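Dihydroorotate dehydrogenase (Schistosoma mansoni, PDB 6UY4) probably catalyses the quinone-dependent oxidation of (S)-dihydroorotate to orotate with FMN as cofactor, a step of de novo pyrimidine synthesis. Local coordinates at residues G333-N345 and A365-M377. Sequence-based numbering, arbitrary orientation.
Sequences GISCGEDALSKLN and AHKVAREINKLKM. With FMN (flavin mononucleotide), chain G.
Val368, Glu371, Ile372 and Leu375 of helix 365-376 present one face to the first turns of helix 337-345, joining two neighbouring helices on the outside of the TIM barrel. The axes cross at -66° with a closest approach of 8.3 Å. Gly337 faces the other helix, and its lack of a side chain lets Glu371 CB lie 3.6 Å from Gly337 CA. Val368 and Ile372 flank this point and converge on Ala340. With CG1 anti to its backbone N (chi1 -178°), Val368 lays that methyl alongside the Cys336 carbonyl and on to Ala340 CB. Ile372 runs its extended CG1-CD1 arm past Gly337 O, and the tip, CD1, meets Ala340 CB at 3.6 Å. Farther along, Leu341 and Leu375 cross obliquely, CD2 of Leu341 resting on CB and CD1 of Leu375; the latter methyl also reaches the backbone of Glu338.

At the N-terminal end of helix 337-345 the contact becomes polar. The Glu371 carboxylate lies over its first turn, beside Cys336 at the N-cap, where its negative charge would suit the helix dipole. The extended Lys367 chain carries NZ toward Ser335 O; NZ is hydrogen-bonded to Gln360, whose amide also bonds Ser335 O. The loop before helix 337-345, which holds Ser335, leads back to the FMN phosphate, where Gly333 N donates to O1P at 2.9 Å and, more weakly, to O2P.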
ATOM      1  N   GLY A 333       6.980   4.260  -6.163  1.00 67.26           N
ATOM      2  CA  GLY A 333       7.906   5.237  -6.698  1.00 72.17           C
ATOM      3  C   GLY A 333       7.288   6.481  -7.289  1.00 78.30           C
ATOM      4  O   GLY A 333       7.957   7.186  -8.049  1.00 85.05           O
ATOM      5  N   ILE A 334       6.033   6.780  -6.967  1.00 74.20           N
ATOM      6  CA  ILE A 334       5.388   7.991  -7.464  1.00 74.01           C
ATOM      7  C   ILE A 334       5.895   9.169  -6.638  1.00 75.88           C
ATOM      8  O   ILE A 334       5.614   9.267  -5.443  1.00 77.69           O
ATOM      9  CB  ILE A 334       3.861   7.887  -7.401  1.00 75.45           C
ATOM     10  CG1 ILE A 334       3.355   6.865  -8.418  1.00 70.98           C
ATOM     11  CG2 ILE A 334       3.225   9.245  -7.650  1.00 71.19           C
ATOM     12  CD1 ILE A 334       1.852   6.752  -8.460  1.00 63.52           C
ATOM     13  N   SER A 335       6.645  10.068  -7.279  1.00 80.06           N
ATOM     14  CA  SER A 335       7.147  11.265  -6.620  1.00 87.03           C
ATOM     15  C   SER A 335       6.673  12.567  -7.249  1.00 85.24           C
ATOM     16  O   SER A 335       6.808  13.619  -6.613  1.00 82.73           O
ATOM     17  CB  SER A 335       8.683  11.263  -6.594  1.00 84.29           C
ATOM     18  OG  SER A 335       9.181  10.194  -5.808  1.00 88.98           O
ATOM     19  N   CYS A 336       6.130  12.534  -8.463  1.00 83.72           N
ATOM     20  CA  CYS A 336       5.615  13.728  -9.117  1.00 85.87           C
ATOM     21  C   CYS A 336       4.404  13.320  -9.954  1.00 88.34           C
ATOM     22  O   CYS A 336       3.915  12.188  -9.858  1.00 83.04           O
ATOM     23  CB  CYS A 336       6.712  14.408  -9.947  1.00 86.03           C
ATOM     24  SG  CYS A 336       7.355  13.408 -11.299  1.00 91.58           S
ATOM     25  N   GLY A 337       3.921  14.251 -10.783  1.00 89.71           N
ATOM     26  CA  GLY A 337       2.695  14.000 -11.525  1.00 87.04           C
ATOM     27  C   GLY A 337       2.901  13.084 -12.718  1.00 83.61           C
ATOM     28  O   GLY A 337       2.036  12.265 -13.037  1.00 86.41           O
ATOM     29  N   GLU A 338       4.046  13.207 -13.394  1.00 89.60           N
ATOM     30  CA  GLU A 338       4.275  12.399 -14.588  1.00 84.19           C
ATOM     31  C   GLU A 338       4.469  10.929 -14.240  1.00 80.85           C
ATOM     32  O   GLU A 338       4.206  10.059 -15.076  1.00 81.52           O
ATOM     33  CB  GLU A 338       5.476  12.939 -15.364  1.00 86.64           C
ATOM     34  CG  GLU A 338       6.821  12.664 -14.724  1.00100.07           C
ATOM     35  CD  GLU A 338       7.980  13.049 -15.625  1.00116.72           C
ATOM     36  OE1 GLU A 338       7.732  13.418 -16.792  1.00122.16           O
ATOM     37  OE2 GLU A 338       9.140  12.981 -15.165  1.00120.10           O
ATOM     38  N   ASP A 339       4.911  10.630 -13.014  1.00 81.77           N
ATOM     39  CA  ASP A 339       4.998   9.238 -12.590  1.00 76.95           C
ATOM     40  C   ASP A 339       3.612   8.621 -12.475  1.00 76.53           C
ATOM     41  O   ASP A 339       3.371   7.509 -12.960  1.00 75.65           O
ATOM     42  CB  ASP A 339       5.742   9.127 -11.259  1.00 72.98           C
ATOM     43  CG  ASP A 339       7.161   9.649 -11.333  1.00 82.37           C
ATOM     44  OD1 ASP A 339       7.562  10.406 -10.425  1.00 89.05           O
ATOM     45  OD2 ASP A 339       7.870   9.314 -12.305  1.00 84.10           O
ATOM     46  N   ALA A 340       2.683   9.332 -11.830  1.00 75.27           N
ATOM     47  CA  ALA A 340       1.318   8.831 -11.714  1.00 74.48           C
ATOM     48  C   ALA A 340       0.649   8.743 -13.078  1.00 77.08           C
ATOM     49  O   ALA A 340      -0.124   7.814 -13.341  1.00 76.52           O
ATOM     50  CB  ALA A 340       0.509   9.723 -10.773  1.00 71.47           C
ATOM     51  N   LEU A 341       0.937   9.700 -13.964  1.00 76.48           N
ATOM     52  CA  LEU A 341       0.362   9.653 -15.305  1.00 78.20           C
ATOM     53  C   LEU A 341       0.916   8.478 -16.101  1.00 78.64           C
ATOM     54  O   LEU A 341       0.200   7.877 -16.911  1.00 73.49           O
ATOM     55  CB  LEU A 341       0.620  10.971 -16.035  1.00 77.53           C
ATOM     56  CG  LEU A 341      -0.034  11.103 -17.410  1.00 78.30           C
ATOM     57  CD1 LEU A 341      -1.528  10.833 -17.314  1.00 74.92           C
ATOM     58  CD2 LEU A 341       0.226  12.478 -18.004  1.00 80.15           C
ATOM     59  N   SER A 342       2.190   8.137 -15.886  1.00 74.31           N
ATOM     60  CA  SER A 342       2.759   6.963 -16.538  1.00 68.09           C
ATOM     61  C   SER A 342       2.035   5.694 -16.105  1.00 78.79           C
ATOM     62  O   SER A 342       1.731   4.828 -16.934  1.00 75.02           O
ATOM     63  CB  SER A 342       4.253   6.861 -16.229  1.00 65.35           C
ATOM     64  OG  SER A 342       4.948   8.014 -16.673  1.00 79.25           O
ATOM     65  N   LYS A 343       1.739   5.575 -14.808  1.00 78.15           N
ATOM     66  CA  LYS A 343       1.016   4.407 -14.318  1.00 69.58           C
ATOM     67  C   LYS A 343      -0.423   4.396 -14.817  1.00 73.60           C
ATOM     68  O   LYS A 343      -0.943   3.340 -15.196  1.00 77.67           O
ATOM     69  CB  LYS A 343       1.050   4.367 -12.789  1.00 70.12           C
ATOM     70  CG  LYS A 343       2.423   4.088 -12.196  1.00 66.86           C
ATOM     71  CD  LYS A 343       2.345   3.910 -10.687  1.00 61.07           C
ATOM     72  CE  LYS A 343       3.719   3.657 -10.085  1.00 66.10           C
ATOM     73  NZ  LYS A 343       4.336   2.399 -10.590  1.00 73.66           N
ATOM     74  N   LEU A 344      -1.083   5.557 -14.823  1.00 74.61           N
ATOM     75  CA  LEU A 344      -2.461   5.614 -15.302  1.00 74.87           C
ATOM     76  C   LEU A 344      -2.545   5.280 -16.787  1.00 78.98           C
ATOM     77  O   LEU A 344      -3.483   4.602 -17.223  1.00 78.76           O
ATOM     78  CB  LEU A 344      -3.060   6.994 -15.025  1.00 71.17           C
ATOM     79  CG  LEU A 344      -3.304   7.357 -13.558  1.00 72.68           C
ATOM     80  CD1 LEU A 344      -3.896   8.752 -13.444  1.00 67.72           C
ATOM     81  CD2 LEU A 344      -4.209   6.336 -12.885  1.00 72.58           C
ATOM     82  N   ASN A 345      -1.574   5.741 -17.579  1.00 76.81           N
ATOM     83  CA  ASN A 345      -1.565   5.397 -18.997  1.00 77.36           C
ATOM     84  C   ASN A 345      -1.193   3.937 -19.218  1.00 79.91           C
ATOM     85  O   ASN A 345      -1.596   3.342 -20.224  1.00 78.51           O
ATOM     86  CB  ASN A 345      -0.602   6.307 -19.760  1.00 86.31           C
ATOM     87  CG  ASN A 345      -1.094   7.737 -19.844  1.00 87.85           C
ATOM     88  OD1 ASN A 345      -2.299   7.994 -19.825  1.00 77.15           O
ATOM     89  ND2 ASN A 345      -0.163   8.679 -19.942  1.00 85.50           N
ATOM     90  N   ALA A 365       0.133  15.042  -1.680  1.00 91.44           N
ATOM     91  CA  ALA A 365      -1.157  14.527  -2.126  1.00 82.27           C
ATOM     92  C   ALA A 365      -1.737  15.384  -3.246  1.00 84.13           C
ATOM     93  O   ALA A 365      -2.069  14.875  -4.324  1.00 82.33           O
ATOM     94  CB  ALA A 365      -2.123  14.447  -0.943  1.00 79.77           C
ATOM     95  N   HIS A 366      -1.856  16.693  -3.011  1.00 89.47           N
ATOM     96  CA  HIS A 366      -2.391  17.597  -4.023  1.00 87.19           C
ATOM     97  C   HIS A 366      -1.354  18.028  -5.049  1.00 83.22           C
ATOM     98  O   HIS A 366      -1.735  18.410  -6.161  1.00 79.04           O
ATOM     99  CB  HIS A 366      -2.999  18.836  -3.364  1.00 88.12           C
ATOM    100  CG  HIS A 366      -4.428  18.662  -2.956  1.00 91.60           C
ATOM    101  ND1 HIS A 366      -4.971  17.430  -2.658  1.00 90.45           N
ATOM    102  CD2 HIS A 366      -5.432  19.558  -2.818  1.00 91.67           C
ATOM    103  CE1 HIS A 366      -6.245  17.578  -2.344  1.00 87.19           C
ATOM    104  NE2 HIS A 366      -6.550  18.860  -2.433  1.00 92.81           N
ATOM    105  N   LYS A 367      -0.066  17.987  -4.703  1.00 83.97           N
ATOM    106  CA  LYS A 367       0.977  18.347  -5.659  1.00 85.00           C
ATOM    107  C   LYS A 367       0.886  17.485  -6.911  1.00 84.40           C
ATOM    108  O   LYS A 367       0.803  18.001  -8.031  1.00 87.98           O
ATOM    109  CB  LYS A 367       2.358  18.205  -5.019  1.00 85.19           C
ATOM    110  CG  LYS A 367       3.509  18.456  -5.984  1.00 90.51           C
ATOM    111  CD  LYS A 367       4.783  17.758  -5.532  1.00 85.50           C
ATOM    112  CE  LYS A 367       5.924  18.009  -6.506  1.00 87.37           C
ATOM    113  NZ  LYS A 367       7.079  17.102  -6.265  1.00 90.35           N
ATOM    114  N   VAL A 368       0.896  16.161  -6.731  1.00 88.51           N
ATOM    115  CA  VAL A 368       0.816  15.245  -7.866  1.00 88.43           C
ATOM    116  C   VAL A 368      -0.472  15.473  -8.646  1.00 85.72           C
ATOM    117  O   VAL A 368      -0.485  15.429  -9.882  1.00 88.55           O
ATOM    118  CB  VAL A 368       0.933  13.787  -7.383  1.00 83.16           C
ATOM    119  CG1 VAL A 368       0.908  12.827  -8.564  1.00 87.83           C
ATOM    120  CG2 VAL A 368       2.198  13.599  -6.560  1.00 73.74           C
ATOM    121  N   ALA A 369      -1.572  15.727  -7.934  1.00 80.48           N
ATOM    122  CA  ALA A 369      -2.854  15.977  -8.587  1.00 82.36           C
ATOM    123  C   ALA A 369      -2.784  17.210  -9.479  1.00 89.74           C
ATOM    124  O   ALA A 369      -3.268  17.196 -10.617  1.00 88.51           O
ATOM    125  CB  ALA A 369      -3.951  16.130  -7.533  1.00 80.31           C
ATOM    126  N   ARG A 370      -2.187  18.292  -8.969  1.00 91.50           N
ATOM    127  CA  ARG A 370      -2.021  19.504  -9.765  1.00 86.79           C
ATOM    128  C   ARG A 370      -1.246  19.218 -11.044  1.00 89.29           C
ATOM    129  O   ARG A 370      -1.639  19.650 -12.134  1.00 90.47           O
ATOM    130  CB  ARG A 370      -1.309  20.578  -8.940  1.00 88.30           C
ATOM    131  CG  ARG A 370      -2.117  21.129  -7.776  1.00 96.33           C
ATOM    132  CD  ARG A 370      -1.213  21.834  -6.776  1.00 90.96           C
ATOM    133  NE  ARG A 370      -0.307  22.776  -7.428  1.00 97.94           N
ATOM    134  N   GLU A 371      -0.139  18.479 -10.927  1.00 85.10           N
ATOM    135  CA  GLU A 371       0.707  18.217 -12.086  1.00 91.29           C
ATOM    136  C   GLU A 371      -0.017  17.369 -13.125  1.00 93.16           C
ATOM    137  O   GLU A 371       0.138  17.589 -14.331  1.00 98.96           O
ATOM    138  CB  GLU A 371       2.000  17.532 -11.648  1.00 92.88           C
ATOM    139  CG  GLU A 371       2.751  18.263 -10.551  1.00 88.90           C
ATOM    140  CD  GLU A 371       4.097  17.637 -10.252  1.00 96.65           C
ATOM    141  OE1 GLU A 371       4.930  17.545 -11.177  1.00106.83           O
ATOM    142  OE2 GLU A 371       4.319  17.231  -9.093  1.00 96.10           O
ATOM    143  N   ILE A 372      -0.806  16.391 -12.675  1.00 92.87           N
ATOM    144  CA  ILE A 372      -1.579  15.571 -13.606  1.00 97.34           C
ATOM    145  C   ILE A 372      -2.560  16.438 -14.384  1.00 98.98           C
ATOM    146  O   ILE A 372      -2.696  16.312 -15.607  1.00 99.33           O
ATOM    147  CB  ILE A 372      -2.303  14.438 -12.855  1.00 94.54           C
ATOM    148  CG1 ILE A 372      -1.299  13.462 -12.241  1.00 89.95           C
ATOM    149  CG2 ILE A 372      -3.253  13.703 -13.787  1.00 91.54           C
ATOM    150  CD1 ILE A 372      -1.953  12.313 -11.502  1.00 80.92           C
ATOM    151  N   ASN A 373      -3.255  17.338 -13.683  1.00 95.24           N
ATOM    152  CA  ASN A 373      -4.224  18.205 -14.343  1.00 96.17           C
ATOM    153  C   ASN A 373      -3.549  19.146 -15.335  1.00103.11           C
ATOM    154  O   ASN A 373      -4.173  19.564 -16.317  1.00103.79           O
ATOM    155  CB  ASN A 373      -5.010  19.001 -13.298  1.00 93.46           C
ATOM    156  CG  ASN A 373      -6.475  19.160 -13.664  1.00 99.14           C
ATOM    157  OD1 ASN A 373      -6.845  19.103 -14.837  1.00105.61           O
ATOM    158  ND2 ASN A 373      -7.317  19.363 -12.657  1.00 96.39           N
ATOM    159  N   LYS A 374      -2.278  19.482 -15.103  1.00 98.20           N
ATOM    160  CA  LYS A 374      -1.549  20.336 -16.034  1.00 96.11           C
ATOM    161  C   LYS A 374      -1.045  19.563 -17.245  1.00104.75           C
ATOM    162  O   LYS A 374      -0.883  20.148 -18.323  1.00116.20           O
ATOM    163  CB  LYS A 374      -0.375  21.013 -15.323  1.00 90.88           C
ATOM    164  N   LEU A 375      -0.797  18.260 -17.096  1.00 94.11           N
ATOM    165  CA  LEU A 375      -0.293  17.465 -18.210  1.00 97.31           C
ATOM    166  C   LEU A 375      -1.401  17.054 -19.170  1.00103.29           C
ATOM    167  O   LEU A 375      -1.135  16.831 -20.357  1.00109.18           O
ATOM    168  CB  LEU A 375       0.436  16.227 -17.687  1.00 97.43           C
ATOM    169  CG  LEU A 375       1.756  16.488 -16.958  1.00 85.59           C
ATOM    170  CD1 LEU A 375       2.348  15.193 -16.423  1.00 92.27           C
ATOM    171  CD2 LEU A 375       2.741  17.189 -17.877  1.00 89.96           C
ATOM    172  N   LYS A 376      -2.639  16.944 -18.686  1.00109.46           N
ATOM    173  CA  LYS A 376      -3.750  16.582 -19.557  1.00111.27           C
ATOM    174  C   LYS A 376      -4.205  17.740 -20.434  1.00115.31           C
ATOM    175  O   LYS A 376      -4.787  17.503 -21.500  1.00113.26           O
ATOM    176  CB  LYS A 376      -4.930  16.070 -18.725  1.00104.19           C
ATOM    177  N   MET A 377      -3.957  18.980 -20.014  1.00116.63           N
ATOM    178  CA  MET A 377      -4.358  20.163 -20.773  1.00116.78           C
ATOM    179  C   MET A 377      -3.261  20.479 -21.781  1.00116.43           C
ATOM    180  O   MET A 377      -2.357  21.276 -21.522  1.00118.09           O
ATOM    181  CB  MET A 377      -4.623  21.337 -19.839  1.00112.84           C
TER
HETATM  182  N1  FMN G 406       2.285  -2.756   1.942  1.00 62.89           N
HETATM  183  C2  FMN G 406       1.264  -3.571   2.391  1.00 63.97           C
HETATM  184  O2  FMN G 406       0.517  -4.121   1.585  1.00 66.61           O
HETATM  185  N3  FMN G 406       1.078  -3.768   3.744  1.00 63.65           N
HETATM  186  C4  FMN G 406       1.912  -3.154   4.655  1.00 66.89           C
HETATM  187  O4  FMN G 406       1.746  -3.331   5.861  1.00 71.92           O
HETATM  188  C4A FMN G 406       2.942  -2.334   4.208  1.00 67.59           C
HETATM  189  N5  FMN G 406       3.779  -1.719   5.114  1.00 71.86           N
HETATM  190  C5A FMN G 406       4.798  -0.902   4.668  1.00 68.53           C
HETATM  191  C6  FMN G 406       5.637  -0.282   5.588  1.00 68.04           C
HETATM  192  C7  FMN G 406       6.668   0.539   5.148  1.00 71.85           C
HETATM  193  C7M FMN G 406       7.571   1.204   6.145  1.00 65.21           C
HETATM  194  C8  FMN G 406       6.858   0.743   3.785  1.00 70.52           C
HETATM  195  C8M FMN G 406       7.970   1.630   3.307  1.00 66.45           C
HETATM  196  C9  FMN G 406       6.018   0.122   2.866  1.00 68.68           C
HETATM  197  C9A FMN G 406       4.985  -0.701   3.303  1.00 67.00           C
HETATM  198  N10 FMN G 406       4.142  -1.320   2.396  1.00 62.85           N
HETATM  199  C10 FMN G 406       3.125  -2.137   2.846  1.00 66.33           C
HETATM  200  C1' FMN G 406       4.324  -1.126   0.920  1.00 59.89           C
HETATM  201  C2' FMN G 406       3.560   0.103   0.443  1.00 63.65           C
HETATM  202  O2' FMN G 406       2.206   0.002   0.823  1.00 62.34           O
HETATM  203  C3' FMN G 406       3.636   0.236  -1.071  1.00 72.08           C
HETATM  204  O3' FMN G 406       3.245  -0.978  -1.672  1.00 74.71           O
HETATM  205  C4' FMN G 406       5.036   0.607  -1.551  1.00 69.47           C
HETATM  206  O4' FMN G 406       5.763   1.251  -0.527  1.00 68.50           O
HETATM  207  C5' FMN G 406       4.907   1.543  -2.741  1.00 67.71           C
HETATM  208  O5' FMN G 406       6.148   2.120  -3.061  1.00 79.66           O
HETATM  209  P   FMN G 406       6.324   3.709  -2.891  1.00 68.19           P
HETATM  210  O1P FMN G 406       7.706   4.081  -3.364  1.00 73.45           O
HETATM  211  O2P FMN G 406       5.270   4.443  -3.685  1.00 73.82           O
HETATM  212  O3P FMN G 406       6.194   4.052  -1.429  1.00 60.82           O